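Local coordinates for phosphoribosylformylglycinamidine cyclo-ligase (Thermus thermophilus HB8, PDB 5AVM), which probably catalyses the ATP-dependent ring closure of formylglycinamidine ribonucleotide to 5-aminoimidazole ribonucleotide, releasing ADP and phosphate, in de novo purine biosynthesis, at residues Val196-Leu209 with Pro274-Pro286. Residues are numbered along the deposited sequence; the frame is centred on the assembly and turned at random.
Sequences VVAGQDLSAPVPEL and PVFPYLQRLGGIP
Val196, at the end of helix 190-196, sits against the last turn of helix 275-283, and its two methyls divide the work. CG1 lies anti to the backbone N (chi1 167°) and meets Leu282 CD2 at 3.6 Å, while CG2 presses on Ile285 CD1 at a tight 3.5 Å. The chain passes closely here because Gly283 has no side chain: a CB would run into Val196 CG2. Leu282 points at the loop, its CD2 3.3 Å from Val196 O and its two methyls against the bent side chain of Gln200. With an alanine here both Leu282 methyls are gone, which is likely to open a gap between Val196 and Gln200 and leave the Gln200 side chain freer to turn. Deeper in, Val197 CG1 meets Leu279 CD2 at 3.8 Å.

A chi1 of 178° swings the Tyr278 ring away from its own backbone N and into the bow of the loop. Val206 CG1 lies over one ring face in a CH-pi contact, 4.3 Å from the centroid, and a water in the ring plane joins Tyr278 OH to Gln200 OE1. The Glu208 side chain runs at about a right angle to that of Tyr278 and meets the Arg281 guanidinium at its edge, the two flat groups nearly coplanar. Arg281 NH1 donates to the syn lone pair of Glu208 OE2 (2.8 Å, 152°), and a second water bridges Glu208 OE1 to Pro274 O. Leu209 CD2 rests on the first turn of the helix, 3.7 Å from Val275 N, and Leu213 of helix 213-218 also touches Tyr278.

A Schellman motif with Gly284 at C-prime ends the helix. Within the C-terminal AIR synthase domain, buried Val196, Val197 and Leu279 keep water from one end of the contact; the salt bridge, its one direct hydrogen bond, joins exposed residues and probably gains less than a buried pair would.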
loop_
_atom_site.group_PDB
_atom_site.type_symbol
_atom_site.label_atom_id
_atom_site.label_comp_id
_atom_site.label_asym_id
_atom_site.label_seq_id
_atom_site.Cartn_x
_atom_site.Cartn_y
_atom_site.Cartn_z
ATOM N N VAL B 196 -23.836 15.585 0.795
ATOM C CA VAL B 196 -24.731 16.249 1.733
ATOM C C VAL B 196 -24.343 17.707 2.025
ATOM O O VAL B 196 -25.210 18.581 2.080
ATOM C CB VAL B 196 -24.817 15.450 3.062
ATOM C CG1 VAL B 196 -25.483 16.279 4.138
ATOM C CG2 VAL B 196 -25.605 14.176 2.842
ATOM N N VAL B 197 -23.050 17.969 2.204
ATOM C CA VAL B 197 -22.587 19.327 2.488
ATOM C C VAL B 197 -22.242 20.122 1.227
ATOM O O VAL B 197 -21.843 21.284 1.310
ATOM C CB VAL B 197 -21.341 19.325 3.414
ATOM C CG1 VAL B 197 -21.662 18.602 4.705
ATOM C CG2 VAL B 197 -20.161 18.683 2.710
ATOM N N ALA B 198 -22.399 19.496 0.064
ATOM C CA ALA B 198 -22.094 20.140 -1.210
ATOM C C ALA B 198 -22.809 21.475 -1.368
ATOM O O ALA B 198 -24.020 21.515 -1.617
ATOM C CB ALA B 198 -22.473 19.219 -2.354
ATOM N N GLY B 199 -22.058 22.566 -1.228
ATOM C CA GLY B 199 -22.645 23.886 -1.375
ATOM C C GLY B 199 -22.820 24.683 -0.093
ATOM O O GLY B 199 -23.322 25.806 -0.132
ATOM N N GLN B 200 -22.420 24.113 1.041
ATOM C CA GLN B 200 -22.539 24.800 2.325
ATOM C C GLN B 200 -21.257 25.585 2.590
ATOM O O GLN B 200 -20.258 25.416 1.882
ATOM C CB GLN B 200 -22.752 23.790 3.459
ATOM C CG GLN B 200 -23.910 22.806 3.262
ATOM C CD GLN B 200 -25.288 23.441 3.436
ATOM O OE1 GLN B 200 -25.590 24.036 4.474
ATOM N NE2 GLN B 200 -26.134 23.300 2.418
ATOM N N ASP B 201 -21.288 26.449 3.602
ATOM C CA ASP B 201 -20.117 27.236 3.972
ATOM C C ASP B 201 -19.398 26.448 5.054
ATOM O O ASP B 201 -19.593 26.679 6.250
ATOM C CB ASP B 201 -20.534 28.613 4.501
ATOM C CG ASP B 201 -19.344 29.539 4.733
ATOM O OD1 ASP B 201 -18.309 29.367 4.051
ATOM O OD2 ASP B 201 -19.448 30.453 5.581
ATOM N N LEU B 202 -18.573 25.504 4.612
ATOM C CA LEU B 202 -17.827 24.633 5.510
ATOM C C LEU B 202 -17.100 25.411 6.596
ATOM O O LEU B 202 -16.894 24.905 7.700
ATOM C CB LEU B 202 -16.836 23.785 4.702
ATOM C CG LEU B 202 -17.446 22.937 3.576
ATOM C CD1 LEU B 202 -16.348 22.203 2.836
ATOM C CD2 LEU B 202 -18.445 21.948 4.144
ATOM N N SER B 203 -16.731 26.649 6.287
ATOM C CA SER B 203 -16.019 27.492 7.244
ATOM C C SER B 203 -16.934 28.287 8.183
ATOM O O SER B 203 -16.457 28.965 9.096
ATOM C CB SER B 203 -15.080 28.447 6.496
ATOM O OG SER B 203 -15.764 29.156 5.477
ATOM N N ALA B 204 -18.245 28.190 7.965
ATOM C CA ALA B 204 -19.218 28.904 8.791
ATOM C C ALA B 204 -19.609 28.103 10.027
ATOM O O ALA B 204 -19.845 26.892 9.951
ATOM C CB ALA B 204 -20.462 29.220 7.975
ATOM N N PRO B 205 -19.687 28.778 11.186
ATOM C CA PRO B 205 -20.054 28.149 12.459
ATOM C C PRO B 205 -21.449 27.516 12.421
ATOM O O PRO B 205 -22.355 28.029 11.766
ATOM C CB PRO B 205 -19.974 29.312 13.452
ATOM C CG PRO B 205 -18.918 30.195 12.854
ATOM C CD PRO B 205 -19.291 30.182 11.391
ATOM N N VAL B 206 -21.612 26.398 13.120
ATOM C CA VAL B 206 -22.898 25.710 13.168
ATOM C C VAL B 206 -23.406 25.735 14.611
ATOM O O VAL B 206 -22.634 25.532 15.550
ATOM C CB VAL B 206 -22.773 24.245 12.694
ATOM C CG1 VAL B 206 -24.124 23.565 12.742
ATOM C CG2 VAL B 206 -22.216 24.202 11.285
ATOM N N PRO B 207 -24.711 25.996 14.810
ATOM C CA PRO B 207 -25.227 26.028 16.178
ATOM C C PRO B 207 -24.979 24.735 16.941
ATOM O O PRO B 207 -24.094 24.665 17.793
ATOM C CB PRO B 207 -26.717 26.307 15.977
ATOM C CG PRO B 207 -26.998 25.682 14.643
ATOM C CD PRO B 207 -25.811 26.152 13.841
ATOM N N GLU B 208 -25.755 23.711 16.605
ATOM C CA GLU B 208 -25.677 22.409 17.261
ATOM C C GLU B 208 -24.333 21.676 17.286
ATOM O O GLU B 208 -24.230 20.618 17.909
ATOM C CB GLU B 208 -26.742 21.486 16.668
ATOM C CG GLU B 208 -26.683 21.329 15.159
ATOM C CD GLU B 208 -27.930 20.663 14.602
ATOM O OE1 GLU B 208 -28.172 19.478 14.917
ATOM O OE2 GLU B 208 -28.676 21.333 13.855
ATOM N N LEU B 209 -23.307 22.224 16.636
ATOM C CA LEU B 209 -21.998 21.563 16.605
ATOM C C LEU B 209 -20.994 22.124 17.606
ATOM O O LEU B 209 -20.234 21.367 18.215
ATOM C CB LEU B 209 -21.384 21.633 15.197
ATOM C CG LEU B 209 -22.202 21.101 14.016
ATOM C CD1 LEU B 209 -21.344 21.110 12.762
ATOM C CD2 LEU B 209 -22.699 19.698 14.309
ATOM N N PRO B 274 -22.354 15.214 17.348
ATOM C CA PRO B 274 -23.460 16.027 16.829
ATOM C C PRO B 274 -23.474 16.204 15.313
ATOM O O PRO B 274 -24.525 16.483 14.721
ATOM C CB PRO B 274 -23.273 17.350 17.557
ATOM C CG PRO B 274 -21.778 17.451 17.643
ATOM C CD PRO B 274 -21.386 16.054 18.076
ATOM N N VAL B 275 -22.305 16.045 14.693
ATOM C CA VAL B 275 -22.175 16.198 13.247
ATOM C C VAL B 275 -22.961 15.151 12.472
ATOM O O VAL B 275 -23.339 15.399 11.333
ATOM C CB VAL B 275 -20.703 16.119 12.802
ATOM C CG1 VAL B 275 -20.201 14.687 12.906
ATOM C CG2 VAL B 275 -20.568 16.644 11.392
ATOM N N PHE B 276 -23.214 13.992 13.085
ATOM C CA PHE B 276 -23.958 12.927 12.412
ATOM C C PHE B 276 -25.437 13.228 12.160
ATOM O O PHE B 276 -25.871 13.294 11.008
ATOM C CB PHE B 276 -23.825 11.610 13.182
ATOM C CG PHE B 276 -22.457 11.001 13.102
ATOM C CD1 PHE B 276 -21.880 10.716 11.867
ATOM C CD2 PHE B 276 -21.734 10.723 14.259
ATOM C CE1 PHE B 276 -20.599 10.165 11.790
ATOM C CE2 PHE B 276 -20.454 10.172 14.191
ATOM C CZ PHE B 276 -19.887 9.894 12.957
ATOM N N PRO B 277 -26.238 13.409 13.229
ATOM C CA PRO B 277 -27.657 13.697 13.006
ATOM C C PRO B 277 -27.853 14.963 12.183
ATOM O O PRO B 277 -28.882 15.140 11.534
ATOM C CB PRO B 277 -28.210 13.814 14.422
ATOM C CG PRO B 277 -27.031 14.309 15.210
ATOM C CD PRO B 277 -25.912 13.472 14.667
ATOM N N TYR B 278 -26.850 15.835 12.215
ATOM C CA TYR B 278 -26.879 17.078 11.457
ATOM C C TYR B 278 -26.798 16.729 9.973
ATOM O O TYR B 278 -27.616 17.173 9.171
ATOM C CB TYR B 278 -25.695 17.962 11.843
ATOM C CG TYR B 278 -25.647 19.240 11.052
ATOM C CD1 TYR B 278 -26.662 20.187 11.165
ATOM C CD2 TYR B 278 -24.619 19.479 10.141
ATOM C CE1 TYR B 278 -26.661 21.337 10.385
ATOM C CE2 TYR B 278 -24.607 20.625 9.356
ATOM C CZ TYR B 278 -25.632 21.545 9.480
ATOM O OH TYR B 278 -25.642 22.665 8.686
ATOM N N LEU B 279 -25.801 15.929 9.610
ATOM C CA LEU B 279 -25.634 15.505 8.227
ATOM C C LEU B 279 -26.917 14.789 7.824
ATOM O O LEU B 279 -27.514 15.079 6.791
ATOM C CB LEU B 279 -24.446 14.546 8.118
ATOM C CG LEU B 279 -23.086 15.117 8.517
ATOM C CD1 LEU B 279 -22.050 14.008 8.573
ATOM C CD2 LEU B 279 -22.690 16.196 7.527
ATOM N N GLN B 280 -27.327 13.849 8.662
ATOM C CA GLN B 280 -28.535 13.069 8.448
ATOM C C GLN B 280 -29.711 13.972 8.076
ATOM O O GLN B 280 -30.363 13.769 7.050
ATOM C CB GLN B 280 -28.842 12.288 9.726
ATOM C CG GLN B 280 -30.174 11.581 9.777
ATOM C CD GLN B 280 -30.335 10.801 11.068
ATOM O OE1 GLN B 280 -29.934 11.263 12.137
ATOM N NE2 GLN B 280 -30.929 9.618 10.978
ATOM N N ARG B 281 -29.972 14.975 8.909
ATOM C CA ARG B 281 -31.067 15.913 8.677
ATOM C C ARG B 281 -30.888 16.705 7.383
ATOM O O ARG B 281 -31.823 16.824 6.588
ATOM C CB ARG B 281 -31.179 16.890 9.849
ATOM C CG ARG B 281 -32.401 16.711 10.742
ATOM C CD ARG B 281 -32.439 17.814 11.793
ATOM N NE ARG B 281 -32.342 19.129 11.166
ATOM C CZ ARG B 281 -31.571 20.118 11.607
ATOM N NH1 ARG B 281 -30.824 19.944 12.694
ATOM N NH2 ARG B 281 -31.535 21.277 10.949
ATOM N N LEU B 282 -29.687 17.250 7.184
ATOM C CA LEU B 282 -29.369 18.048 5.999
ATOM C C LEU B 282 -29.516 17.229 4.727
ATOM O O LEU B 282 -30.085 17.696 3.736
ATOM C CB LEU B 282 -27.942 18.591 6.096
ATOM C CG LEU B 282 -27.447 19.498 4.966
ATOM C CD1 LEU B 282 -28.198 20.817 4.991
ATOM C CD2 LEU B 282 -25.959 19.743 5.129
ATOM N N GLY B 283 -28.999 16.006 4.765
ATOM C CA GLY B 283 -29.078 15.134 3.611
ATOM C C GLY B 283 -30.321 14.271 3.659
ATOM O O GLY B 283 -30.550 13.454 2.766
ATOM N N GLY B 284 -31.130 14.456 4.699
ATOM C CA GLY B 284 -32.340 13.671 4.840
ATOM C C GLY B 284 -31.981 12.209 4.707
ATOM O O GLY B 284 -32.616 11.458 3.966
ATOM N N ILE B 285 -30.944 11.811 5.434
ATOM C CA ILE B 285 -30.446 10.443 5.404
ATOM C C ILE B 285 -31.137 9.564 6.444
ATOM O O ILE B 285 -31.151 9.884 7.635
ATOM C CB ILE B 285 -28.917 10.433 5.647
ATOM C CG1 ILE B 285 -28.229 11.299 4.587
ATOM C CG2 ILE B 285 -28.386 9.015 5.608
ATOM C CD1 ILE B 285 -26.821 11.695 4.936
ATOM N N PRO B 286 -31.737 8.449 5.996
ATOM C CA PRO B 286 -32.438 7.503 6.875
ATOM C C PRO B 286 -31.498 6.897 7.923
ATOM O O PRO B 286 -30.292 6.786 7.691
ATOM C CB PRO B 286 -32.963 6.450 5.898
ATOM C CG PRO B 286 -33.162 7.232 4.629
ATOM C CD PRO B 286 -31.918 8.082 4.581
HETATM O O HOH W 1 -24.015 24.096 7.193
HETATM O O HOH W 2 -26.412 17.651 16.043
#